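Local coordinates for phosphotriesterase family protein (Listeria monocytogenes serotype 4b str. H7858, PDB 3PNZ), which is a lactonase, probably hydrolysing phosphorylated sugar lactones at a site that binds two zinc ions, in a barrel of the amidohydrolase fold, at residues A[29-32]-A[33-37]; A[42-45]-A[46-49]; A[67-70]-A[71-75]; A[120-123]-A[124-128]. All coordinates share one frame; numbering follows the deposited sequence.

Interaction 1: A[29-32]-A[33-37]; sequences PAYW and QERDA
The carbonyl oxygen of Trp32 is gripped by two backbone donors that come from opposite faces of its plane. Ala37 N lies 3.0 Å from Trp32 O and leans moderately out of that plane, whereas Arg35 N, also 3.0 Å from Trp32 O, sits well above it and makes the more bent bond. The carbonyl one residue earlier is met quite differently: Arg35 NH1 approaches Tyr31 O at 3.0 Å in the carbonyl plane, on a lone pair. This bond helps to fix the guanidinium flat over one face of the Tyr31 ring, with the planes 12° apart and CZ 3.7 Å from the ring centroid, a stacked cation-pi pair. The extended aliphatic part of Arg35 runs up beside it, so that CD adds a CH-pi contact over the same ring. Tyr31 turns CG anti to its own N (chi1 177°), which carries the phenol out to meet the arginine four residues on, just past the helix.

The backbone pattern is a Schellman motif closing the short helix 30-33. Asp36, with positive phi, is its C-prime residue, and Asp36 N bonds to Gln33 O. Reversal of the chain brings Ala37 CB to 3.6 Å from Trp32 CE3, where a small methyl suits the indole. At the other end Pro29, the N-cap residue, offers its O to Gln33 N at 2.9 Å. Outside the turn, Arg35 NH2 forms a salt bridge with Asp102, Glu34 OE2 accepts from Lys104 N, and the Tyr31 ring meets Phe99 edge-to-face.

Interaction 2: A[42-45]-A[46-49]; sequences LDDK and EKSQ
Lys45 and Gln49, one helical turn apart, run alongside each other with their tips heading in the same direction, and Glu46 also flanks the lysine. The lysine leaves the backbone with CG anti to its N; its CB is close to the peptide nitrogen of Glu46, and CG stays 3.8 Å from Glu46 N. A bend at CB-CG (chi2 -87°) then turns the chain, and CD passes 3.4 Å from Glu46 OE2. CE comes within 3.3 Å of Gln49 OE1. At the tip, NZ donates to Gln49 OE1 at 2.7 Å, in the plane of that amide's carbonyl, and makes a salt bridge to Glu46 OE2 at 2.9 Å, meeting the carboxylate from above its plane. A further salt bridge joins NZ to Glu84 of helix 75-85, whose other carboxylate oxygen accepts from Gln49 NE2.

Just before Lys45, Asp44 is the N-cap of helix 45-57: its OD1 takes the hydrogen bond of Lys47 N at 3.1 Å, while its main-chain O receives Ser48 N at 3.0 Å, the N-H pointing almost straight at it. A short acid can reach forward to a peptide nitrogen in the first turn, here Lys47 N. The aliphatic part of Lys47 crosses the carboxylate, CG lying 3.6 Å from Asp44 CG, yet its ammonium stays beyond salt-bridge distance. Ser48 OG, on the buried side, bonds with Tyr282 OH and Ile25 O.

Two carboxylates and an amide oxygen round one ammonium would favour its charged form, while the negative cap at Asp44 probably gains from the helix dipole.

Interaction 3: A[67-70]-A[71-75]; sequences TAVD and YGRRV
Arg73 folds its extended side chain back over the residues that precede it, and the tight part of the contact is here. One face of the guanidinium lies on the peptide joining Ala68 to Val69, with CZ 3.4 Å from Val69 N, while NE donates to Thr67 O at 3.0 Å (N-H...O angle 150°). Thr67 holds CG2 opposite its backbone N (chi1 -51° for OG1), which wedges the methyl between Arg73 CG, at 3.8 Å, and the edge of the Tyr71 ring. The buried charge is met by Glu138 and Glu144 at NH1, and NH2 donates to Thr92 O.

Residues 67-75 belong to the loop between strand 62-65 of the barrel and helix 75-85, near the zinc site. Thr67 OG1 bonds to Asp65 and to His24 ND1, His24 being a zinc ligand, and the Tyr71 ring also meets His24.

The bend is closed directly by Tyr71 N, which bonds to Ala68 O at 3.0 Å. Val69 O and Arg73 N are joined more loosely, through a water 2.8 Å from Val69 O and 2.9 Å from Arg73 N. Gly72, at positive phi, carries the chain past it.

Interaction 4: A[120-123]-A[124-128]; sequences YEWI and ENTTT. With PO4 (phosphate ion), chain M.
With CG beside its own backbone N (chi1 -65°), Asn125 turns its amide back along the helix, and both of its nitrogens find Glu121 O: ND2 at 2.8 Å from that oxygen and the main-chain N at 3.1 Å. The same choice of torsion in Thr126 (chi1 -60°) sets OG1 beside the backbone N, from where the hydroxyl donates to Trp122 O at 2.7 Å. Asn125 ND2 thus adds a second bond to Glu121 O, while at Trp122 O the hydroxyl takes the place of a regular main-chain bond: Asn125 N gives only a weak one, and Thr126 N is badly angled. Asparagine and threonine suit the place because their polar groups are short enough to reach back. Thr126 OG1 also lies obliquely by the indole, 3.2 Å from Trp122 CD1, and Ile123 CG1 packs over one face of that ring.

Past the helix the chain at once prepares the next. Thr127 is the N-cap of helix 128-140, with OG1 accepting from Lys130 N, and Thr128 N donates to phosphate O4 at 2.8 Å. The ion, probably from the crystallisation liquor, sits at the start of a helix, where the dipole would attract an anion.

Lys168 of helix 164-180 bridges the bend, donating to Ile123 O and Thr126 O, while Trp122 meets Phe134 of helix 128-140 edge-to-face and both Trp122 and Ile123 rest on Leu131.

All four contacts are local, at helix ends or in the loops between barrel elements. Interaction 3 is wholly buried near the zinc site; its arginine is met by carbonyls and acids, and a water bridges its backbone. Interaction 1 lies at the surface, where a charged group stacks on a ring; the two touch through Pro29 CG and Tyr71 CZ, 3.5 Å apart. Interactions 2 and 4 are partly buried: one starts helix 45-57 with an acid cap, the other joins two helices through short polar side chains. Interaction 4 meets interaction 3 by apolar packing of Trp122 on Val69, whereas interactions 2 and 4 stand far apart, their centres about 32 Å from each other.

Interaction 1: A[29-32]-A[33-37]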
loop_
_atom_site.group_PDB
_atom_site.type_symbol
_atom_site.label_atom_id
_atom_site.label_comp_id
_atom_site.label_asym_id
_atom_site.label_seq_id
_atom_site.Cartn_x
_atom_site.Cartn_y
_atom_site.Cartn_z
ATOM N N PRO A 29 14.096 -5.159 -3.451
ATOM C CA PRO A 29 14.476 -3.751 -3.289
ATOM C C PRO A 29 15.979 -3.554 -3.473
ATOM O O PRO A 29 16.753 -4.200 -2.773
ATOM C CB PRO A 29 14.105 -3.446 -1.832
ATOM C CG PRO A 29 13.135 -4.481 -1.432
ATOM C CD PRO A 29 13.320 -5.682 -2.313
ATOM N N ALA A 30 16.383 -2.688 -4.396
ATOM C CA ALA A 30 17.803 -2.503 -4.684
ATOM C C ALA A 30 18.572 -2.101 -3.434
ATOM O O ALA A 30 19.616 -2.670 -3.122
ATOM C CB ALA A 30 17.993 -1.461 -5.772
ATOM N N TYR A 31 18.046 -1.112 -2.724
ATOM C CA TYR A 31 18.701 -0.600 -1.529
ATOM C C TYR A 31 19.047 -1.721 -0.545
ATOM O O TYR A 31 20.144 -1.746 0.019
ATOM C CB TYR A 31 17.824 0.461 -0.863
ATOM C CG TYR A 31 18.396 0.983 0.426
ATOM C CD1 TYR A 31 19.199 2.115 0.442
ATOM C CD2 TYR A 31 18.153 0.331 1.627
ATOM C CE1 TYR A 31 19.731 2.593 1.624
ATOM C CE2 TYR A 31 18.681 0.799 2.806
ATOM C CZ TYR A 31 19.469 1.928 2.802
ATOM O OH TYR A 31 19.994 2.400 3.984
ATOM N N TRP A 32 18.119 -2.654 -0.349
ATOM C CA TRP A 32 18.337 -3.746 0.597
ATOM C C TRP A 32 19.208 -4.863 0.019
ATOM O O TRP A 32 20.064 -5.415 0.716
ATOM C CB TRP A 32 17.002 -4.295 1.107
ATOM C CG TRP A 32 16.274 -3.317 1.982
ATOM C CD1 TRP A 32 15.012 -2.819 1.797
ATOM C CD2 TRP A 32 16.769 -2.713 3.182
ATOM N NE1 TRP A 32 14.696 -1.943 2.810
ATOM C CE2 TRP A 32 15.757 -1.862 3.673
ATOM C CE3 TRP A 32 17.973 -2.812 3.891
ATOM C CZ2 TRP A 32 15.910 -1.117 4.839
ATOM C CZ3 TRP A 32 18.124 -2.066 5.051
ATOM C CH2 TRP A 32 17.099 -1.229 5.511
ATOM N N GLN A 33 18.987 -5.186 -1.253
ATOM C CA GLN A 33 19.798 -6.179 -1.947
ATOM C C GLN A 33 21.279 -5.796 -1.898
ATOM O O GLN A 33 22.147 -6.637 -1.661
ATOM C CB GLN A 33 19.345 -6.294 -3.405
ATOM C CG GLN A 33 20.014 -7.417 -4.181
ATOM C CD GLN A 33 19.691 -7.365 -5.659
ATOM O OE1 GLN A 33 19.627 -6.287 -6.256
ATOM N NE2 GLN A 33 19.491 -8.531 -6.263
ATOM N N GLU A 34 21.560 -4.520 -2.121
ATOM C CA GLU A 34 22.933 -4.036 -2.117
ATOM C C GLU A 34 23.561 -4.129 -0.731
ATOM O O GLU A 34 24.785 -4.135 -0.603
ATOM C CB GLU A 34 22.997 -2.603 -2.651
ATOM C CG GLU A 34 22.681 -2.512 -4.145
ATOM C CD GLU A 34 22.435 -1.093 -4.622
ATOM O OE1 GLU A 34 23.023 -0.156 -4.043
ATOM O OE2 GLU A 34 21.654 -0.916 -5.584
ATOM N N ARG A 35 22.726 -4.211 0.304
ATOM C CA ARG A 35 23.216 -4.273 1.681
ATOM C C ARG A 35 23.100 -5.668 2.278
ATOM O O ARG A 35 23.248 -5.852 3.488
ATOM C CB ARG A 35 22.484 -3.262 2.560
ATOM C CG ARG A 35 22.977 -1.848 2.340
ATOM C CD ARG A 35 22.036 -0.805 2.896
ATOM N NE ARG A 35 22.560 0.528 2.623
ATOM C CZ ARG A 35 22.608 1.067 1.410
ATOM N NH1 ARG A 35 22.158 0.386 0.359
ATOM N NH2 ARG A 35 23.104 2.284 1.247
ATOM N N ASP A 36 22.827 -6.639 1.418
ATOM C CA ASP A 36 22.728 -8.033 1.824
ATOM C C ASP A 36 21.660 -8.272 2.885
ATOM O O ASP A 36 21.729 -9.257 3.618
ATOM C CB ASP A 36 24.086 -8.538 2.323
ATOM C CG ASP A 36 25.132 -8.570 1.226
ATOM O OD1 ASP A 36 24.868 -9.185 0.171
ATOM O OD2 ASP A 36 26.218 -7.981 1.421
ATOM N N ALA A 37 20.671 -7.381 2.962
ATOM C CA ALA A 37 19.538 -7.578 3.867
ATOM C C ALA A 37 18.552 -8.580 3.261
ATOM O O ALA A 37 17.450 -8.218 2.820
ATOM C CB ALA A 37 18.856 -6.251 4.169
#

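Interaction 2: A[42-45]-A[46-49]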
loop_
_atom_site.group_PDB
_atom_site.type_symbol
_atom_site.label_atom_id
_atom_site.label_comp_id
_atom_site.label_asym_id
_atom_site.label_seq_id
_atom_site.Cartn_x
_atom_site.Cartn_y
_atom_site.Cartn_z
ATOM N N LEU A 42 11.755 -10.595 -1.159
ATOM C CA LEU A 42 10.778 -11.637 -1.427
ATOM C C LEU A 42 11.051 -12.145 -2.837
ATOM O O LEU A 42 10.435 -11.698 -3.800
ATOM C CB LEU A 42 9.353 -11.094 -1.309
ATOM C CG LEU A 42 8.955 -10.638 0.100
ATOM C CD1 LEU A 42 7.542 -10.050 0.125
ATOM C CD2 LEU A 42 9.067 -11.800 1.074
ATOM N N ASP A 43 11.990 -13.077 -2.948
ATOM C CA ASP A 43 12.609 -13.372 -4.233
ATOM C C ASP A 43 12.337 -14.778 -4.757
ATOM O O ASP A 43 13.101 -15.286 -5.579
ATOM C CB ASP A 43 14.117 -13.130 -4.134
ATOM C CG ASP A 43 14.768 -13.951 -3.033
ATOM O OD1 ASP A 43 14.064 -14.744 -2.367
ATOM O OD2 ASP A 43 15.994 -13.811 -2.843
ATOM N N ASP A 44 11.255 -15.397 -4.292
ATOM C CA ASP A 44 10.864 -16.724 -4.771
ATOM C C ASP A 44 9.380 -16.777 -5.126
ATOM O O ASP A 44 8.525 -16.903 -4.252
ATOM C CB ASP A 44 11.192 -17.798 -3.730
ATOM C CG ASP A 44 11.030 -19.213 -4.270
ATOM O OD1 ASP A 44 10.012 -19.505 -4.941
ATOM O OD2 ASP A 44 11.931 -20.039 -4.019
ATOM N N LYS A 45 9.081 -16.711 -6.420
ATOM C CA LYS A 45 7.696 -16.658 -6.888
ATOM C C LYS A 45 6.831 -17.798 -6.344
ATOM O O LYS A 45 5.689 -17.583 -5.939
ATOM C CB LYS A 45 7.658 -16.614 -8.426
ATOM C CG LYS A 45 6.257 -16.592 -9.046
ATOM C CD LYS A 45 5.697 -18.000 -9.243
ATOM C CE LYS A 45 4.613 -18.018 -10.326
ATOM N NZ LYS A 45 4.017 -19.378 -10.476
ATOM N N GLU A 46 7.359 -19.017 -6.330
ATOM C CA GLU A 46 6.539 -20.148 -5.908
ATOM C C GLU A 46 6.246 -20.113 -4.406
ATOM O O GLU A 46 5.164 -20.517 -3.969
ATOM C CB GLU A 46 7.168 -21.481 -6.323
ATOM C CG GLU A 46 7.305 -21.662 -7.845
ATOM C CD GLU A 46 5.972 -21.623 -8.593
ATOM O OE1 GLU A 46 4.911 -21.885 -7.979
ATOM O OE2 GLU A 46 5.989 -21.339 -9.811
ATOM N N LYS A 47 7.200 -19.616 -3.621
ATOM C CA LYS A 47 6.975 -19.473 -2.180
ATOM C C LYS A 47 5.951 -18.370 -1.884
ATOM O O LYS A 47 5.028 -18.573 -1.091
ATOM C CB LYS A 47 8.290 -19.237 -1.425
ATOM C CG LYS A 47 9.196 -20.468 -1.389
ATOM C CD LYS A 47 10.485 -20.220 -0.615
ATOM C CE LYS A 47 11.347 -21.474 -0.596
ATOM N NZ LYS A 47 12.633 -21.255 0.108
ATOM N N SER A 48 6.102 -17.218 -2.533
ATOM C CA SER A 48 5.120 -16.151 -2.379
ATOM C C SER A 48 3.747 -16.661 -2.767
ATOM O O SER A 48 2.755 -16.397 -2.086
ATOM C CB SER A 48 5.490 -14.927 -3.213
ATOM O OG SER A 48 6.750 -14.409 -2.831
ATOM N N GLN A 49 3.693 -17.425 -3.854
ATOM C CA GLN A 49 2.421 -17.946 -4.340
ATOM C C GLN A 49 1.711 -18.833 -3.318
ATOM O O GLN A 49 0.485 -18.804 -3.197
ATOM C CB GLN A 49 2.611 -18.689 -5.667
ATOM C CG GLN A 49 1.331 -19.315 -6.176
ATOM C CD GLN A 49 1.449 -19.789 -7.612
ATOM O OE1 GLN A 49 2.272 -19.282 -8.381
ATOM N NE2 GLN A 49 0.624 -20.761 -7.982
#

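Interaction 3: A[67-70]-A[71-75]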
loop_
_atom_site.group_PDB
_atom_site.type_symbol
_atom_site.label_atom_id
_atom_site.label_comp_id
_atom_site.label_asym_id
_atom_site.label_seq_id
_atom_site.Cartn_x
_atom_site.Cartn_y
_atom_site.Cartn_z
ATOM N N THR A 67 4.144 -2.340 -3.740
ATOM C CA THR A 67 5.524 -2.278 -4.218
ATOM C C THR A 67 5.674 -1.209 -5.294
ATOM O O THR A 67 5.069 -1.309 -6.372
ATOM C CB THR A 67 5.985 -3.640 -4.785
ATOM O OG1 THR A 67 5.705 -4.678 -3.833
ATOM C CG2 THR A 67 7.474 -3.616 -5.114
ATOM N N ALA A 68 6.487 -0.197 -4.999
ATOM C CA ALA A 68 6.701 0.936 -5.899
ATOM C C ALA A 68 8.008 0.777 -6.677
ATOM O O ALA A 68 8.726 -0.197 -6.480
ATOM C CB ALA A 68 6.698 2.246 -5.111
ATOM N N VAL A 69 8.334 1.743 -7.536
ATOM C CA VAL A 69 9.446 1.565 -8.477
ATOM C C VAL A 69 10.806 1.459 -7.784
ATOM O O VAL A 69 11.718 0.802 -8.294
ATOM C CB VAL A 69 9.487 2.682 -9.547
ATOM C CG1 VAL A 69 10.013 3.989 -8.955
ATOM C CG2 VAL A 69 10.337 2.246 -10.731
ATOM N N ASP A 70 10.927 2.093 -6.620
ATOM C CA ASP A 70 12.166 2.063 -5.839
ATOM C C ASP A 70 12.297 0.810 -4.957
ATOM O O ASP A 70 13.282 0.648 -4.232
ATOM C CB ASP A 70 12.297 3.345 -4.995
ATOM C CG ASP A 70 11.032 3.666 -4.193
ATOM O OD1 ASP A 70 10.000 2.986 -4.367
ATOM O OD2 ASP A 70 11.074 4.606 -3.367
ATOM N N TYR A 71 11.320 -0.087 -5.033
ATOM C CA TYR A 71 11.298 -1.251 -4.157
ATOM C C TYR A 71 11.462 -2.569 -4.926
ATOM O O TYR A 71 11.072 -3.633 -4.446
ATOM C CB TYR A 71 10.022 -1.252 -3.294
ATOM C CG TYR A 71 10.223 -1.887 -1.937
ATOM C CD1 TYR A 71 10.999 -1.262 -0.970
ATOM C CD2 TYR A 71 9.650 -3.110 -1.629
ATOM C CE1 TYR A 71 11.199 -1.839 0.275
ATOM C CE2 TYR A 71 9.845 -3.701 -0.379
ATOM C CZ TYR A 71 10.623 -3.054 0.564
ATOM O OH TYR A 71 10.823 -3.625 1.804
ATOM N N GLY A 72 12.040 -2.482 -6.125
ATOM C CA GLY A 72 12.430 -3.663 -6.884
ATOM C C GLY A 72 11.292 -4.573 -7.307
ATOM O O GLY A 72 11.248 -5.745 -6.946
ATOM N N ARG A 73 10.376 -4.039 -8.106
ATOM C CA ARG A 73 9.221 -4.809 -8.525
ATOM C C ARG A 73 9.615 -6.042 -9.334
ATOM O O ARG A 73 10.614 -6.036 -10.059
ATOM C CB ARG A 73 8.281 -3.954 -9.371
ATOM C CG ARG A 73 7.815 -2.656 -8.726
ATOM C CD ARG A 73 6.611 -2.172 -9.511
ATOM N NE ARG A 73 6.085 -0.860 -9.154
ATOM C CZ ARG A 73 6.338 0.258 -9.831
ATOM N NH1 ARG A 73 7.165 0.247 -10.875
ATOM N NH2 ARG A 73 5.775 1.396 -9.458
ATOM N N ARG A 74 8.814 -7.091 -9.186
ATOM C CA ARG A 74 8.859 -8.259 -10.058
ATOM C C ARG A 74 7.449 -8.457 -10.622
ATOM O O ARG A 74 6.749 -9.413 -10.279
ATOM C CB ARG A 74 9.324 -9.489 -9.271
ATOM C CG ARG A 74 10.785 -9.426 -8.833
ATOM C CD ARG A 74 11.679 -9.221 -10.042
ATOM N NE ARG A 74 13.108 -9.319 -9.753
ATOM C CZ ARG A 74 13.895 -8.291 -9.444
ATOM N NH1 ARG A 74 13.406 -7.054 -9.352
ATOM N NH2 ARG A 74 15.184 -8.501 -9.217
ATOM N N VAL A 75 7.032 -7.522 -11.472
ATOM C CA VAL A 75 5.649 -7.456 -11.938
ATOM C C VAL A 75 5.196 -8.723 -12.662
ATOM O O VAL A 75 4.074 -9.189 -12.461
ATOM C CB VAL A 75 5.420 -6.226 -12.837
ATOM C CG1 VAL A 75 3.983 -6.187 -13.346
ATOM C CG2 VAL A 75 5.749 -4.952 -12.070
HETATM O O HOH W 1 11.265 -1.691 -9.577
#

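Interaction 4: A[120-123]-A[124-128]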
loop_
_atom_site.group_PDB
_atom_site.type_symbol
_atom_site.label_atom_id
_atom_site.label_comp_id
_atom_site.label_asym_id
_atom_site.label_seq_id
_atom_site.Cartn_x
_atom_site.Cartn_y
_atom_site.Cartn_z
ATOM N N TYR A 120 18.002 8.486 -6.796
ATOM C CA TYR A 120 18.276 9.851 -6.379
ATOM C C TYR A 120 18.675 10.687 -7.590
ATOM O O TYR A 120 18.194 11.803 -7.767
ATOM C CB TYR A 120 19.403 9.914 -5.343
ATOM C CG TYR A 120 18.968 9.911 -3.889
ATOM C CD1 TYR A 120 19.449 8.947 -3.005
ATOM C CD2 TYR A 120 18.101 10.881 -3.395
ATOM C CE1 TYR A 120 19.068 8.944 -1.668
ATOM C CE2 TYR A 120 17.707 10.883 -2.058
ATOM C CZ TYR A 120 18.198 9.912 -1.201
ATOM O OH TYR A 120 17.825 9.907 0.126
ATOM N N GLU A 121 19.571 10.152 -8.416
ATOM C CA GLU A 121 20.045 10.909 -9.567
ATOM C C GLU A 121 18.882 11.199 -10.512
ATOM O O GLU A 121 18.717 12.323 -10.986
ATOM C CB GLU A 121 21.164 10.174 -10.301
ATOM C CG GLU A 121 21.791 11.019 -11.411
ATOM C CD GLU A 121 22.859 10.286 -12.208
ATOM O OE1 GLU A 121 23.832 10.946 -12.633
ATOM O OE2 GLU A 121 22.729 9.058 -12.412
ATOM N N TRP A 122 18.076 10.174 -10.769
ATOM C CA TRP A 122 16.897 10.301 -11.617
ATOM C C TRP A 122 15.960 11.386 -11.110
ATOM O O TRP A 122 15.611 12.314 -11.837
ATOM C CB TRP A 122 16.170 8.958 -11.696
ATOM C CG TRP A 122 14.773 9.011 -12.256
ATOM C CD1 TRP A 122 14.345 9.716 -13.350
ATOM C CD2 TRP A 122 13.630 8.302 -11.762
ATOM N NE1 TRP A 122 13.000 9.496 -13.555
ATOM C CE2 TRP A 122 12.539 8.633 -12.594
ATOM C CE3 TRP A 122 13.419 7.434 -10.686
ATOM C CZ2 TRP A 122 11.260 8.116 -12.389
ATOM C CZ3 TRP A 122 12.148 6.922 -10.481
ATOM C CH2 TRP A 122 11.084 7.265 -11.332
ATOM N N ILE A 123 15.565 11.273 -9.846
ATOM C CA ILE A 123 14.561 12.160 -9.281
ATOM C C ILE A 123 15.070 13.593 -9.157
ATOM O O ILE A 123 14.330 14.544 -9.402
ATOM C CB ILE A 123 14.043 11.612 -7.936
ATOM C CG1 ILE A 123 13.307 10.290 -8.183
ATOM C CG2 ILE A 123 13.145 12.636 -7.254
ATOM C CD1 ILE A 123 13.027 9.462 -6.939
ATOM N N GLU A 124 16.346 13.743 -8.817
ATOM C CA GLU A 124 16.939 15.066 -8.686
ATOM C C GLU A 124 17.011 15.789 -10.034
ATOM O O GLU A 124 16.778 16.996 -10.116
ATOM C CB GLU A 124 18.332 14.960 -8.053
ATOM C CG GLU A 124 19.078 16.279 -7.967
ATOM C CD GLU A 124 18.323 17.333 -7.174
ATOM O OE1 GLU A 124 18.353 17.270 -5.926
ATOM O OE2 GLU A 124 17.705 18.229 -7.796
ATOM N N ASN A 125 17.302 15.040 -11.092
ATOM C CA ASN A 125 17.566 15.644 -12.396
ATOM C C ASN A 125 16.421 15.574 -13.404
ATOM O O ASN A 125 16.608 15.844 -14.590
ATOM C CB ASN A 125 18.848 15.056 -12.986
ATOM C CG ASN A 125 20.071 15.405 -12.160
ATOM O OD1 ASN A 125 20.550 16.539 -12.192
ATOM N ND2 ASN A 125 20.573 14.437 -11.404
ATOM N N THR A 126 15.231 15.230 -12.925
ATOM C CA THR A 126 14.057 15.129 -13.779
ATOM C C THR A 126 13.011 16.121 -13.290
ATOM O O THR A 126 12.814 16.274 -12.084
ATOM C CB THR A 126 13.495 13.697 -13.754
ATOM O OG1 THR A 126 14.497 12.788 -14.224
ATOM C CG2 THR A 126 12.248 13.573 -14.615
ATOM N N THR A 127 12.359 16.818 -14.217
ATOM C CA THR A 127 11.385 17.837 -13.837
ATOM C C THR A 127 10.166 17.167 -13.217
ATOM O O THR A 127 9.874 16.012 -13.510
ATOM C CB THR A 127 10.905 18.658 -15.045
ATOM O OG1 THR A 127 10.213 17.797 -15.955
ATOM C CG2 THR A 127 12.082 19.316 -15.758
ATOM N N THR A 128 9.452 17.905 -12.377
ATOM C CA THR A 128 8.233 17.389 -11.768
ATOM C C THR A 128 7.284 16.853 -12.847
ATOM O O THR A 128 6.697 15.782 -12.695
ATOM C CB THR A 128 7.532 18.464 -10.905
ATOM O OG1 THR A 128 8.452 18.971 -9.929
ATOM C CG2 THR A 128 6.330 17.881 -10.189
HETATM P P PO4 M . 10.430 21.640 -11.316
HETATM O O1 PO4 M . 9.075 22.033 -11.865
HETATM O O2 PO4 M . 10.395 21.673 -9.804
HETATM O O3 PO4 M . 11.485 22.605 -11.805
HETATM O O4 PO4 M . 10.771 20.250 -11.790
#